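Local coordinates for arginine--tRNA ligase (Campylobacter jejuni, PDB 3FNR), which catalyses the ATP-dependent attachment of L-arginine to tRNA(Arg), releasing AMP and diphosphate, as a monomeric class I aminoacyl-tRNA synthetase, at residues A[53-64]-A[155-163]. The protein carries 1 engineered substitution. Residues are numbered along the deposited sequence; the frame is centred on the assembly and turned at random.
Sequences AVFGDTLTRLAR and LEQAKIKID
R61 reaches from its helix to the carbonyl of K159, where NH2 donates to O at 2.9 Å, the oxygen lying in the guanidinium plane and the donor in the carbonyl plane. R61 NE salt-bridges D57 OD1 at 2.8 Å, on the syn side but 34° out of the carboxylate plane; the two in-plane bonds together fix the guanidinium's rotation. A chi1 of -174°, with CG anti to the backbone N, swings the D57 carboxylate across toward R61 and two waters. Both donate to D57 OD2, one linking it to K159 O and K161 N, the other to K161 O. D57 CB packs on I160 CG1 at 3.7 Å, while I160 CD1 ends over A53, 3.9 Å from its CB. D163 OD2 stands 3.5 Å from both R64 NH1 and R64 NH2, a weak salt bridge; NH1 has a firmer partner in F70 O. The principle is that a helix ending in a Schellman motif, here with K159 at positive phi and I160 N bonded to L155 O, can offer a carbonyl to a neighbouring side chain. R309 of helix 305-311 salt-bridges D57 OD1 and binds A158 O. Helix 50-65, the beta-alpha-beta crossover between parallel strands 31-35 and 69-76 of the class I catalytic fold, is thus tied to the end of helix 136-157 and the chain running to strand 165-167.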
ATOM      1  N   ALA A  53      -0.903   1.980   2.768  1.00 31.08           N
ATOM      2  CA  ALA A  53       0.256   1.760   1.885  1.00 28.17           C
ATOM      3  C   ALA A  53       0.326   0.312   1.353  1.00 29.63           C
ATOM      4  O   ALA A  53       0.469   0.094   0.144  1.00 35.82           O
ATOM      5  CB  ALA A  53       1.524   2.113   2.608  1.00 21.69           C
ATOM      6  N   VAL A  54       0.205  -0.660   2.254  1.00 30.62           N
ATOM      7  CA  VAL A  54       0.323  -2.085   1.897  1.00 24.48           C
ATOM      8  C   VAL A  54      -0.843  -2.501   1.004  1.00 28.43           C
ATOM      9  O   VAL A  54      -0.642  -3.153  -0.025  1.00 33.99           O
ATOM     10  CB  VAL A  54       0.437  -2.979   3.163  1.00 31.01           C
ATOM     11  CG1 VAL A  54       0.209  -4.481   2.840  1.00 31.08           C
ATOM     12  CG2 VAL A  54       1.795  -2.776   3.818  1.00 30.53           C
ATOM     13  N   PHE A  55      -2.055  -2.088   1.382  1.00 25.75           N
ATOM     14  CA  PHE A  55      -3.246  -2.343   0.569  1.00 29.32           C
ATOM     15  C   PHE A  55      -3.109  -1.762  -0.845  1.00 30.22           C
ATOM     16  O   PHE A  55      -3.385  -2.451  -1.830  1.00 32.51           O
ATOM     17  CB  PHE A  55      -4.514  -1.813   1.259  1.00 30.85           C
ATOM     18  CG  PHE A  55      -5.804  -2.255   0.603  1.00 37.35           C
ATOM     19  CD1 PHE A  55      -6.474  -3.393   1.057  1.00 36.28           C
ATOM     20  CD2 PHE A  55      -6.365  -1.521  -0.450  1.00 37.78           C
ATOM     21  CE1 PHE A  55      -7.677  -3.800   0.460  1.00 38.14           C
ATOM     22  CE2 PHE A  55      -7.567  -1.930  -1.059  1.00 36.99           C
ATOM     23  CZ  PHE A  55      -8.216  -3.067  -0.601  1.00 34.94           C
ATOM     24  N   GLY A  56      -2.674  -0.507  -0.947  1.00 29.98           N
ATOM     25  CA  GLY A  56      -2.604   0.164  -2.254  1.00 21.04           C
ATOM     26  C   GLY A  56      -1.572  -0.420  -3.196  1.00 28.40           C
ATOM     27  O   GLY A  56      -1.794  -0.495  -4.414  1.00 28.13           O
ATOM     28  N   ASP A  57      -0.443  -0.838  -2.642  1.00 31.33           N
ATOM     29  CA  ASP A  57       0.615  -1.393  -3.483  1.00 32.50           C
ATOM     30  C   ASP A  57       0.217  -2.776  -3.967  1.00 33.25           C
ATOM     31  O   ASP A  57       0.455  -3.124  -5.125  1.00 35.75           O
ATOM     32  CB  ASP A  57       1.953  -1.456  -2.749  1.00 34.29           C
ATOM     33  CG  ASP A  57       3.080  -1.883  -3.666  1.00 40.96           C
ATOM     34  OD1 ASP A  57       3.695  -2.937  -3.407  1.00 49.58           O
ATOM     35  OD2 ASP A  57       3.314  -1.186  -4.678  1.00 33.48           O
ATOM     36  N   THR A  58      -0.417  -3.551  -3.087  1.00 30.69           N
ATOM     37  CA  THR A  58      -0.882  -4.873  -3.476  1.00 30.12           C
ATOM     38  C   THR A  58      -1.960  -4.714  -4.543  1.00 27.00           C
ATOM     39  O   THR A  58      -1.872  -5.340  -5.591  1.00 31.45           O
ATOM     40  CB  THR A  58      -1.367  -5.698  -2.267  1.00 32.28           C
ATOM     41  OG1 THR A  58      -0.351  -5.690  -1.257  1.00 30.91           O
ATOM     42  CG2 THR A  58      -1.622  -7.130  -2.667  1.00 30.65           C
ATOM     43  N   LEU A  59      -2.930  -3.828  -4.308  1.00 30.49           N
ATOM     44  CA  LEU A  59      -3.950  -3.492  -5.322  1.00 31.91           C
ATOM     45  C   LEU A  59      -3.327  -3.148  -6.678  1.00 31.81           C
ATOM     46  O   LEU A  59      -3.755  -3.661  -7.714  1.00 27.57           O
ATOM     47  CB  LEU A  59      -4.784  -2.291  -4.867  1.00 35.61           C
ATOM     48  CG  LEU A  59      -6.315  -2.248  -4.971  1.00 44.20           C
ATOM     49  CD1 LEU A  59      -6.726  -0.846  -5.332  1.00 29.20           C
ATOM     50  CD2 LEU A  59      -6.934  -3.258  -5.943  1.00 34.69           C
ATOM     51  N   THR A  60      -2.320  -2.272  -6.650  1.00 30.98           N
ATOM     52  CA  THR A  60      -1.598  -1.863  -7.849  1.00 33.41           C
ATOM     53  C   THR A  60      -0.958  -3.040  -8.573  1.00 33.89           C
ATOM     54  O   THR A  60      -1.185  -3.224  -9.771  1.00 38.14           O
ATOM     55  CB  THR A  60      -0.509  -0.826  -7.515  1.00 32.87           C
ATOM     56  OG1 THR A  60      -1.101   0.250  -6.784  1.00 33.62           O
ATOM     57  CG2 THR A  60       0.102  -0.280  -8.780  1.00 26.40           C
ATOM     58  N   ARG A  61      -0.177  -3.837  -7.837  1.00 35.83           N
ATOM     59  CA  ARG A  61       0.504  -5.007  -8.402  1.00 33.70           C
ATOM     60  C   ARG A  61      -0.500  -5.984  -8.990  1.00 34.96           C
ATOM     61  O   ARG A  61      -0.266  -6.565 -10.050  1.00 38.67           O
ATOM     62  CB  ARG A  61       1.320  -5.717  -7.324  1.00 37.46           C
ATOM     63  CG  ARG A  61       2.589  -5.006  -6.889  1.00 37.81           C
ATOM     64  CD  ARG A  61       3.176  -5.722  -5.679  1.00 38.67           C
ATOM     65  NE  ARG A  61       4.349  -5.055  -5.119  1.00 45.46           N
ATOM     66  CZ  ARG A  61       5.602  -5.325  -5.470  1.00 45.81           C
ATOM     67  NH1 ARG A  61       5.854  -6.247  -6.395  1.00 34.96           N
ATOM     68  NH2 ARG A  61       6.605  -4.673  -4.894  1.00 38.35           N
ATOM     69  N   LEU A  62      -1.619  -6.154  -8.292  1.00 32.24           N
ATOM     70  CA  LEU A  62      -2.666  -7.060  -8.725  1.00 32.61           C
ATOM     71  C   LEU A  62      -3.355  -6.549  -9.986  1.00 37.96           C
ATOM     72  O   LEU A  62      -3.487  -7.288 -10.969  1.00 39.96           O
ATOM     73  CB  LEU A  62      -3.664  -7.311  -7.594  1.00 34.36           C
ATOM     74  CG  LEU A  62      -4.836  -8.261  -7.854  1.00 33.63           C
ATOM     75  CD1 LEU A  62      -4.384  -9.650  -8.307  1.00 33.05           C
ATOM     76  CD2 LEU A  62      -5.638  -8.351  -6.597  1.00 33.97           C
ATOM     77  N   ALA A  63      -3.759  -5.281  -9.972  1.00 35.25           N
ATOM     78  CA  ALA A  63      -4.340  -4.661 -11.161  1.00 38.40           C
ATOM     79  C   ALA A  63      -3.452  -4.791 -12.400  1.00 36.08           C
ATOM     80  O   ALA A  63      -3.936  -5.154 -13.472  1.00 39.88           O
ATOM     81  CB  ALA A  63      -4.639  -3.232 -10.896  1.00 41.56           C
ATOM     82  N   ARG A  64      -2.158  -4.517 -12.245  1.00 37.65           N
ATOM     83  CA  ARG A  64      -1.212  -4.622 -13.363  1.00 39.96           C
ATOM     84  C   ARG A  64      -1.090  -6.063 -13.874  1.00 39.87           C
ATOM     85  O   ARG A  64      -1.098  -6.295 -15.081  1.00 44.36           O
ATOM     86  CB  ARG A  64       0.160  -4.056 -12.980  1.00 39.47           C
ATOM     87  CG  ARG A  64       0.460  -2.699 -13.598  1.00 48.93           C
ATOM     88  CD  ARG A  64       0.420  -1.534 -12.616  1.00 38.43           C
ATOM     89  NE  ARG A  64       1.737  -1.260 -12.047  1.00 52.76           N
ATOM     90  CZ  ARG A  64       2.158  -0.071 -11.607  1.00 52.50           C
ATOM     91  NH1 ARG A  64       1.380   1.007 -11.663  1.00 41.03           N
ATOM     92  NH2 ARG A  64       3.376   0.037 -11.096  1.00 40.08           N
ATOM     93  N   LEU A 155       8.877   3.677   2.332  1.00 38.11           N
ATOM     94  CA  LEU A 155       8.047   2.894   1.433  1.00 38.48           C
ATOM     95  C   LEU A 155       8.836   1.817   0.691  1.00 41.77           C
ATOM     96  O   LEU A 155       8.335   0.720   0.476  1.00 40.11           O
ATOM     97  CB  LEU A 155       7.357   3.818   0.421  1.00 34.82           C
ATOM     98  CG  LEU A 155       6.219   4.701   0.943  1.00 36.91           C
ATOM     99  CD1 LEU A 155       5.795   5.719  -0.112  1.00 28.05           C
ATOM    100  CD2 LEU A 155       5.035   3.849   1.387  1.00 30.37           C
ATOM    101  N   GLU A 156      10.064   2.137   0.293  1.00 43.67           N
ATOM    102  CA  GLU A 156      10.901   1.190  -0.437  1.00 46.33           C
ATOM    103  C   GLU A 156      11.279   0.010   0.454  1.00 43.32           C
ATOM    104  O   GLU A 156      11.419  -1.114  -0.019  1.00 44.81           O
ATOM    105  CB  GLU A 156      12.158   1.884  -0.956  1.00 46.13           C
ATOM    106  CG  GLU A 156      12.494   1.585  -2.413  1.00 66.37           C
ATOM    107  CD  GLU A 156      13.104   0.209  -2.636  1.00 80.02           C
ATOM    108  OE1 GLU A 156      12.344  -0.769  -2.829  1.00 84.84           O
ATOM    109  OE2 GLU A 156      14.351   0.115  -2.653  1.00 85.13           O
ATOM    110  N   GLN A 157      11.439   0.285   1.745  1.00 43.61           N
ATOM    111  CA  GLN A 157      11.686  -0.738   2.759  1.00 46.98           C
ATOM    112  C   GLN A 157      10.569  -1.784   2.800  1.00 46.01           C
ATOM    113  O   GLN A 157      10.829  -2.965   3.016  1.00 47.84           O
ATOM    114  CB  GLN A 157      11.841  -0.084   4.128  1.00 45.38           C
ATOM    115  CG  GLN A 157      12.588  -0.924   5.136  1.00 48.84           C
ATOM    116  CD  GLN A 157      12.734  -0.235   6.476  1.00 49.04           C
ATOM    117  OE1 GLN A 157      12.274   0.890   6.665  1.00 51.84           O
ATOM    118  NE2 GLN A 157      13.387  -0.908   7.416  1.00 55.88           N
ATOM    119  N   ALA A 158       9.334  -1.342   2.567  1.00 44.75           N
ATOM    120  CA  ALA A 158       8.178  -2.234   2.498  1.00 36.03           C
ATOM    121  C   ALA A 158       7.847  -2.657   1.068  1.00 41.46           C
ATOM    122  O   ALA A 158       6.740  -3.147   0.800  1.00 40.59           O
ATOM    123  CB  ALA A 158       6.989  -1.581   3.134  1.00 38.69           C
ATOM    124  N   LYS A 159       8.810  -2.476   0.162  1.00 37.51           N
ATOM    125  CA  LYS A 159       8.691  -2.848  -1.260  1.00 39.67           C
ATOM    126  C   LYS A 159       7.633  -2.032  -2.025  1.00 40.73           C
ATOM    127  O   LYS A 159       7.011  -2.524  -2.978  1.00 39.45           O
ATOM    128  CB  LYS A 159       8.481  -4.369  -1.445  1.00 40.92           C
ATOM    129  CG  LYS A 159       9.435  -5.267  -0.643  1.00 48.38           C
ATOM    130  CD  LYS A 159      10.859  -5.247  -1.189  1.00 57.22           C
ATOM    131  CE  LYS A 159      11.829  -5.994  -0.264  1.00 60.22           C
ATOM    132  NZ  LYS A 159      12.068  -5.295   1.039  1.00 62.39           N
ATOM    133  N   ILE A 160       7.454  -0.781  -1.609  1.00 35.07           N
ATOM    134  CA  ILE A 160       6.469   0.108  -2.217  1.00 35.69           C
ATOM    135  C   ILE A 160       7.137   1.264  -2.954  1.00 39.83           C
ATOM    136  O   ILE A 160       7.907   2.025  -2.369  1.00 38.84           O
ATOM    137  CB  ILE A 160       5.467   0.655  -1.162  1.00 36.14           C
ATOM    138  CG1 ILE A 160       4.734  -0.510  -0.478  1.00 27.46           C
ATOM    139  CG2 ILE A 160       4.483   1.641  -1.807  1.00 36.14           C
ATOM    140  CD1 ILE A 160       4.113  -0.175   0.891  1.00 34.16           C
ATOM    141  N   LYS A 161       6.844   1.374  -4.245  1.00 45.23           N
ATOM    142  CA  LYS A 161       7.238   2.535  -5.042  1.00 45.47           C
ATOM    143  C   LYS A 161       5.989   3.149  -5.673  1.00 41.22           C
ATOM    144  O   LYS A 161       5.177   2.438  -6.259  1.00 38.59           O
ATOM    145  CB  LYS A 161       8.221   2.128  -6.140  1.00 47.07           C
ATOM    146  CG  LYS A 161       9.600   1.724  -5.651  1.00 56.93           C
ATOM    147  CD  LYS A 161      10.479   1.309  -6.827  1.00 66.67           C
ATOM    148  CE  LYS A 161      11.860   0.850  -6.374  1.00 73.21           C
ATOM    149  NZ  LYS A 161      12.684   1.979  -5.869  1.00 73.24           N
ATOM    150  N   ILE A 162       5.831   4.461  -5.531  1.00 40.11           N
ATOM    151  CA  ILE A 162       4.695   5.186  -6.111  1.00 35.84           C
ATOM    152  C   ILE A 162       5.170   5.940  -7.366  1.00 41.29           C
ATOM    153  O   ILE A 162       6.257   6.512  -7.381  1.00 39.29           O
ATOM    154  CB  ILE A 162       4.024   6.099  -5.052  1.00 37.76           C
ATOM    155  CG1 ILE A 162       3.389   5.234  -3.948  1.00 34.62           C
ATOM    156  CG2 ILE A 162       2.967   7.015  -5.672  1.00 31.82           C
ATOM    157  CD1 ILE A 162       2.743   6.016  -2.819  1.00 36.74           C
ATOM    158  N   ASP A 163       4.370   5.901  -8.429  1.00 42.48           N
ATOM    159  CA  ASP A 163       4.825   6.334  -9.750  1.00 44.26           C
ATOM    160  C   ASP A 163       4.836   7.847 -10.012  1.00 45.87           C
ATOM    161  O   ASP A 163       5.461   8.308 -10.971  1.00 45.97           O
ATOM    162  CB  ASP A 163       4.042   5.592 -10.837  1.00 47.57           C
ATOM    163  CG  ASP A 163       4.442   4.122 -10.947  1.00 51.08           C
ATOM    164  OD1 ASP A 163       5.321   3.677 -10.177  1.00 60.36           O
ATOM    165  OD2 ASP A 163       3.888   3.408 -11.805  1.00 53.86           O
TER
HETATM  166  O   HOH W   1       5.795  -1.089  -5.512  1.00 43.10           O
HETATM  167  O   HOH W   2       2.638   1.224  -5.575  1.00 44.13           O